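PDB 5U47: penicillin binding protein 2X from Streptococcus thermophilus, which probably cross-links the peptides of adjacent glycan strands in septal peptidoglycan as a transpeptidase, and binds penicillin. Local coordinates for residues 241-247 / 546-552; 505-511 / 525-529. The protein carries 1 engineered substitution. One frame throughout, in Å; residues are numbered along the deposited sequence. Where two conformers were deposited one is given.

How the contacts relate
Both contacts are antiparallel strand pairings in one five-stranded sheet of the transpeptidase domain. Strands 541-548 and 526-534 are neighbours there, so contact 1 and contact 2 lie side by side, their centres about 10 Å apart. Two probable backbone hydrogen bonds join them, Val547 O to Asn528 N and Glu549 N to Thr526 O, each 2.8 Å. Contact 2 is the more buried. It takes in one of the two outermost strands, 503-510, and is held mainly by backbone bonds. Contact 1 is partly buried and runs from the sheet into exposed loops, with more polar side chains meeting across it. Along the chain, contact 2 is nested within the loop that contact 1 closes.

Contact 1 (241-247 / 546-552); sequences TKGINAS and TVQEPKT
Ser247 and Thr546 pair through both backbone and side chain. Two backbone hydrogen bonds join them, and Ser247 OG sits 2.6 Å from Thr546 OG1 in a hydroxyl-hydroxyl bond. Water 1 links Thr546 OG1 to Asn245 OD1. Two more backbone bonds follow: Gln548 N to Asn245 O, and Ile244 N to Gln548 O, the latter nearly in line with the C=O bond. Past the strands, Thr552 N points straight at Thr241 O (3.2 Å, 179°).

The amides of Asn245 and Gln548 stand almost perpendicular, 84° apart. With CG opposite the backbone N (chi1 -177°), the extended Gln548 chain carries its amide beside Asn245 and Glu549. Asn245 ND2 donates to Gln548 OE1 (3.0 Å) from above the carbonyl plane. Gln548 NE2 donates to Glu549 OE2, which forms a salt bridge with Lys520. The Ile244 CD1 methyl rests on Glu549 OE2 at 3.6 Å.

On the face opposite Asn245 and Gln548, Ala246 CB meets Val547 CB at 4.2 Å, an apolar contact; helix 224-241 packs there through Phe237, Met234 and Met238.

The chain Asn245-Gln548-Glu549-Lys520, with water 1, helps to hold both amides in orientation. It would probably favour a charged Glu549 carboxylate just past strand 541-548.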
loop_
_atom_site.group_PDB
_atom_site.type_symbol
_atom_site.label_atom_id
_atom_site.label_comp_id
_atom_site.label_asym_id
_atom_site.label_seq_id
_atom_site.Cartn_x
_atom_site.Cartn_y
_atom_site.Cartn_z
ATOM N N THR A 241 21.198 -5.985 -11.879
ATOM C CA THR A 241 20.579 -5.222 -12.976
ATOM C C THR A 241 21.077 -3.784 -13.128
ATOM O O THR A 241 21.198 -3.285 -14.253
ATOM C CB THR A 241 19.041 -5.154 -12.808
ATOM O OG1 THR A 241 18.709 -4.511 -11.570
ATOM C CG2 THR A 241 18.427 -6.529 -12.821
ATOM N N LYS A 242 21.381 -3.140 -12.001
ATOM C CA LYS A 242 21.734 -1.708 -11.959
ATOM C C LYS A 242 20.650 -0.864 -12.657
ATOM O O LYS A 242 20.954 0.030 -13.461
ATOM C CB LYS A 242 23.107 -1.384 -12.567
ATOM C CG LYS A 242 24.318 -2.056 -11.937
ATOM C CD LYS A 242 24.632 -3.392 -12.592
ATOM C CE LYS A 242 26.009 -3.864 -12.164
ATOM N NZ LYS A 242 26.297 -5.216 -12.702
ATOM N N GLY A 243 19.388 -1.181 -12.372
ATOM C CA GLY A 243 18.273 -0.434 -12.929
ATOM C C GLY A 243 18.120 0.880 -12.186
ATOM O O GLY A 243 18.618 1.029 -11.056
ATOM N N ILE A 244 17.429 1.830 -12.814
ATOM C CA ILE A 244 17.174 3.123 -12.191
ATOM C C ILE A 244 16.121 3.002 -11.092
ATOM O O ILE A 244 16.109 3.789 -10.168
ATOM C CB ILE A 244 16.833 4.224 -13.214
ATOM C CG1 ILE A 244 15.484 3.986 -13.893
ATOM C CG2 ILE A 244 17.952 4.305 -14.260
ATOM C CD1 ILE A 244 15.051 5.147 -14.773
ATOM N N ASN A 245 15.231 2.017 -11.212
ATOM C CA ASN A 245 14.246 1.745 -10.161
ATOM C C ASN A 245 13.738 0.321 -10.283
ATOM O O ASN A 245 13.994 -0.354 -11.274
ATOM C CB ASN A 245 13.101 2.786 -10.125
ATOM C CG ASN A 245 12.172 2.699 -11.307
ATOM O OD1 ASN A 245 11.579 1.654 -11.563
ATOM N ND2 ASN A 245 12.007 3.819 -12.020
ATOM N N ALA A 246 13.072 -0.162 -9.244
ATOM C CA ALA A 246 12.525 -1.504 -9.275
ATOM C C ALA A 246 11.478 -1.631 -8.188
ATOM O O ALA A 246 11.435 -0.810 -7.258
ATOM C CB ALA A 246 13.629 -2.548 -9.079
ATOM N N SER A 247 10.631 -2.657 -8.313
ATOM C CA SER A 247 9.616 -2.924 -7.326
ATOM C C SER A 247 9.363 -4.422 -7.266
ATOM O O SER A 247 9.620 -5.141 -8.222
ATOM C CB SER A 247 8.326 -2.202 -7.672
ATOM O OG SER A 247 7.771 -2.759 -8.846
ATOM N N THR A 546 9.254 -5.651 -11.057
ATOM C CA THR A 546 9.563 -4.752 -12.156
ATOM C C THR A 546 10.942 -4.122 -11.930
ATOM O O THR A 546 11.379 -3.978 -10.804
ATOM C CB THR A 546 8.545 -3.587 -12.299
ATOM O OG1 THR A 546 8.773 -2.595 -11.280
ATOM C CG2 THR A 546 7.078 -4.084 -12.231
ATOM N N VAL A 547 11.615 -3.791 -13.023
ATOM C CA VAL A 547 12.880 -3.082 -13.015
ATOM C C VAL A 547 12.894 -2.213 -14.278
ATOM O O VAL A 547 12.619 -2.701 -15.392
ATOM C CB VAL A 547 14.121 -4.017 -12.949
ATOM C CG1 VAL A 547 14.159 -4.986 -14.108
ATOM C CG2 VAL A 547 15.407 -3.195 -12.902
ATOM N N GLN A 548 13.172 -0.923 -14.098
ATOM C CA GLN A 548 13.215 0.015 -15.190
ATOM C C GLN A 548 14.660 0.313 -15.590
ATOM O O GLN A 548 15.518 0.589 -14.741
ATOM C CB GLN A 548 12.478 1.314 -14.831
ATOM C CG GLN A 548 12.418 2.316 -15.981
ATOM C CD GLN A 548 11.561 3.540 -15.710
ATOM O OE1 GLN A 548 10.785 3.570 -14.777
ATOM N NE2 GLN A 548 11.713 4.567 -16.547
ATOM N N GLU A 549 14.896 0.247 -16.900
ATOM C CA GLU A 549 16.180 0.551 -17.524
ATOM C C GLU A 549 17.389 -0.103 -16.858
ATOM O O GLU A 549 18.302 0.578 -16.399
ATOM C CB GLU A 549 16.356 2.063 -17.630
ATOM C CG GLU A 549 15.281 2.722 -18.479
ATOM C CD GLU A 549 15.292 4.238 -18.395
ATOM O OE1 GLU A 549 16.374 4.835 -18.519
ATOM O OE2 GLU A 549 14.202 4.836 -18.227
ATOM N N PRO A 550 17.393 -1.442 -16.804
ATOM C CA PRO A 550 18.536 -2.148 -16.269
ATOM C C PRO A 550 19.762 -1.963 -17.181
ATOM O O PRO A 550 19.634 -2.117 -18.394
ATOM C CB PRO A 550 18.083 -3.606 -16.285
ATOM C CG PRO A 550 17.082 -3.681 -17.386
ATOM C CD PRO A 550 16.368 -2.364 -17.336
ATOM N N LYS A 551 20.909 -1.582 -16.608
ATOM C CA LYS A 551 22.156 -1.461 -17.380
ATOM C C LYS A 551 22.537 -2.805 -17.975
ATOM O O LYS A 551 22.999 -2.869 -19.110
ATOM C CB LYS A 551 23.344 -1.001 -16.524
ATOM C CG LYS A 551 23.673 0.482 -16.552
ATOM C CD LYS A 551 22.638 1.335 -15.871
ATOM C CE LYS A 551 23.063 2.795 -15.880
ATOM N NZ LYS A 551 22.005 3.682 -15.318
ATOM N N THR A 552 22.370 -3.856 -17.171
ATOM C CA THR A 552 22.686 -5.230 -17.545
ATOM C C THR A 552 21.403 -6.019 -17.393
ATOM O O THR A 552 20.739 -5.915 -16.350
ATOM C CB THR A 552 23.760 -5.831 -16.602
ATOM O OG1 THR A 552 24.871 -4.940 -16.494
ATOM C CG2 THR A 552 24.259 -7.183 -17.115
HETATM O O HOH W 1 9.636 -0.157 -11.847
#

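Contact 2 (505-511 / 525-529); sequences KSGTAQV and ETLNS
Gly507 and Ser529 form a hydrogen-bonded antiparallel pair. Gly507 N donates to Ser529 O at 2.7 Å, and Ser529 N returns a bond to Gly507 O. Both donors stand above the carbonyl planes. Ser529 OG lies 3.9 Å from Gly507 CA, so the bare glycine backbone accommodates the hydroxyl. The next such pair is Ala509 and Leu527. Leu527 N meets Ala509 O in the carbonyl plane at 2.9 Å, while the return bond from Ala509 N is bent and weak. Thr526 CB comes within 3.3 Å of the same Ala509 O.

On the face of this second pair, Ala509 CB packs on Leu527 CB at 4.0 Å. Val511 extends the patch: CG1 stands opposite the backbone N (chi1 176°), which turns CG2 onto Leu527 N and Leu527 CB. Water 2 bridges Val511 N and Glu525 O. The other face carries Thr508 and Asn528, where Thr508 CG2 comes 3.9 Å from Asn528 OD1. Thr526 OG1 donates to that same OD1 (2.9 Å), from above the amide plane, and so helps to set the rotation of the Asn528 amide.

Farther out, the Lys505 chain curls round so that NZ donates to the next carbonyl, Ser506 O (2.8 Å), and also bonds Ser354 OG. Lys298 and Val299 of helix 297-308 touch its side chain. Ser506 OG is held by Thr484 OG1. Strand 541-548 flanks strand 526-534 on the side away from strand 503-510, with Gln548 against Leu527 and Thr546 against Ser529.

Lys505-Ser506-Gly507 fits the KSG motif of penicillin-binding proteins. Lys298 belongs to a probable SxxK pattern with Ser295, and Ser354 probably to an SxN motif, consistent with strand 503-510 forming the edge of the active-site cleft in the serine transpeptidase fold.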
loop_
_atom_site.group_PDB
_atom_site.type_symbol
_atom_site.label_atom_id
_atom_site.label_comp_id
_atom_site.label_asym_id
_atom_site.label_seq_id
_atom_site.Cartn_x
_atom_site.Cartn_y
_atom_site.Cartn_z
ATOM N N LYS A 505 4.479 -15.103 -16.409
ATOM C CA LYS A 505 4.466 -14.306 -17.640
ATOM C C LYS A 505 5.433 -13.166 -17.458
ATOM O O LYS A 505 5.368 -12.427 -16.475
ATOM C CB LYS A 505 3.086 -13.762 -17.999
ATOM C CG LYS A 505 3.060 -13.014 -19.351
ATOM C CD LYS A 505 3.366 -13.933 -20.544
ATOM C CE LYS A 505 3.454 -13.174 -21.855
ATOM N NZ LYS A 505 4.776 -12.514 -22.050
ATOM N N SER A 506 6.318 -13.012 -18.421
ATOM C CA SER A 506 7.302 -11.973 -18.401
ATOM C C SER A 506 6.785 -10.825 -19.190
ATOM O O SER A 506 5.862 -10.953 -20.008
ATOM C CB SER A 506 8.587 -12.448 -19.110
ATOM O OG SER A 506 8.293 -12.837 -20.452
ATOM N N GLY A 507 7.453 -9.707 -19.016
ATOM C CA GLY A 507 7.139 -8.555 -19.780
ATOM C C GLY A 507 8.317 -7.643 -20.033
ATOM O O GLY A 507 9.286 -7.571 -19.258
ATOM N N THR A 508 8.242 -6.976 -21.172
ATOM C CA THR A 508 9.175 -5.944 -21.551
ATOM C C THR A 508 8.203 -4.869 -21.975
ATOM O O THR A 508 7.102 -5.185 -22.475
ATOM C CB THR A 508 10.086 -6.330 -22.730
ATOM O OG1 THR A 508 9.289 -6.647 -23.877
ATOM C CG2 THR A 508 10.956 -7.525 -22.369
ATOM N N ALA A 509 8.563 -3.620 -21.734
ATOM C CA ALA A 509 7.738 -2.513 -22.130
ATOM C C ALA A 509 8.648 -1.409 -22.598
ATOM O O ALA A 509 9.719 -1.144 -22.011
ATOM C CB ALA A 509 6.845 -2.044 -20.982
ATOM N N GLN A 510 8.196 -0.769 -23.662
ATOM C CA GLN A 510 8.886 0.353 -24.228
ATOM C C GLN A 510 8.636 1.504 -23.237
ATOM O O GLN A 510 7.542 1.596 -22.650
ATOM C CB GLN A 510 8.275 0.667 -25.604
ATOM C CG GLN A 510 9.283 0.909 -26.698
ATOM C CD GLN A 510 9.964 -0.370 -27.154
ATOM O OE1 GLN A 510 9.586 -1.477 -26.744
ATOM N NE2 GLN A 510 10.969 -0.228 -28.023
ATOM N N VAL A 511 9.640 2.340 -23.011
ATOM C CA VAL A 511 9.508 3.461 -22.087
ATOM C C VAL A 511 9.477 4.787 -22.849
ATOM O O VAL A 511 10.301 4.989 -23.738
ATOM C CB VAL A 511 10.653 3.494 -21.060
ATOM C CG1 VAL A 511 10.546 4.730 -20.168
ATOM C CG2 VAL A 511 10.630 2.231 -20.209
ATOM N N GLU A 525 16.709 -0.150 -22.560
ATOM C CA GLU A 525 16.039 1.049 -22.066
ATOM C C GLU A 525 14.534 0.707 -22.102
ATOM O O GLU A 525 13.730 1.249 -22.869
ATOM C CB GLU A 525 16.450 2.261 -22.907
ATOM C CG GLU A 525 16.668 3.529 -22.085
ATOM C CD GLU A 525 17.540 4.543 -22.805
ATOM O OE1 GLU A 525 18.356 5.207 -22.125
ATOM O OE2 GLU A 525 17.433 4.658 -24.052
ATOM N N THR A 526 14.195 -0.233 -21.232
ATOM C CA THR A 526 12.869 -0.809 -21.138
ATOM C C THR A 526 12.475 -1.057 -19.706
ATOM O O THR A 526 13.307 -0.967 -18.795
ATOM C CB THR A 526 12.870 -2.216 -21.796
ATOM O OG1 THR A 526 13.950 -2.997 -21.236
ATOM C CG2 THR A 526 13.028 -2.122 -23.312
ATOM N N LEU A 527 11.196 -1.351 -19.525
ATOM C CA LEU A 527 10.660 -1.732 -18.249
ATOM C C LEU A 527 10.505 -3.230 -18.363
ATOM O O LEU A 527 9.776 -3.709 -19.239
ATOM C CB LEU A 527 9.296 -1.102 -18.003
ATOM C CG LEU A 527 8.658 -1.588 -16.701
ATOM C CD1 LEU A 527 9.395 -1.056 -15.478
ATOM C CD2 LEU A 527 7.210 -1.168 -16.643
ATOM N N ASN A 528 11.226 -3.966 -17.519
ATOM C CA ASN A 528 11.154 -5.428 -17.493
ATOM C C ASN A 528 10.376 -5.908 -16.281
ATOM O O ASN A 528 10.544 -5.375 -15.186
ATOM C CB ASN A 528 12.571 -6.013 -17.482
ATOM C CG ASN A 528 13.360 -5.652 -18.738
ATOM O OD1 ASN A 528 12.797 -5.246 -19.739
ATOM N ND2 ASN A 528 14.654 -5.832 -18.688
ATOM N N SER A 529 9.537 -6.917 -16.463
ATOM C CA SER A 529 8.699 -7.377 -15.368
ATOM C C SER A 529 8.317 -8.828 -15.461
ATOM O O SER A 529 8.504 -9.472 -16.493
ATOM C CB SER A 529 7.434 -6.509 -15.276
ATOM O OG SER A 529 6.588 -6.636 -16.412
HETATM O O HOH W 2 11.788 2.032 -24.659
#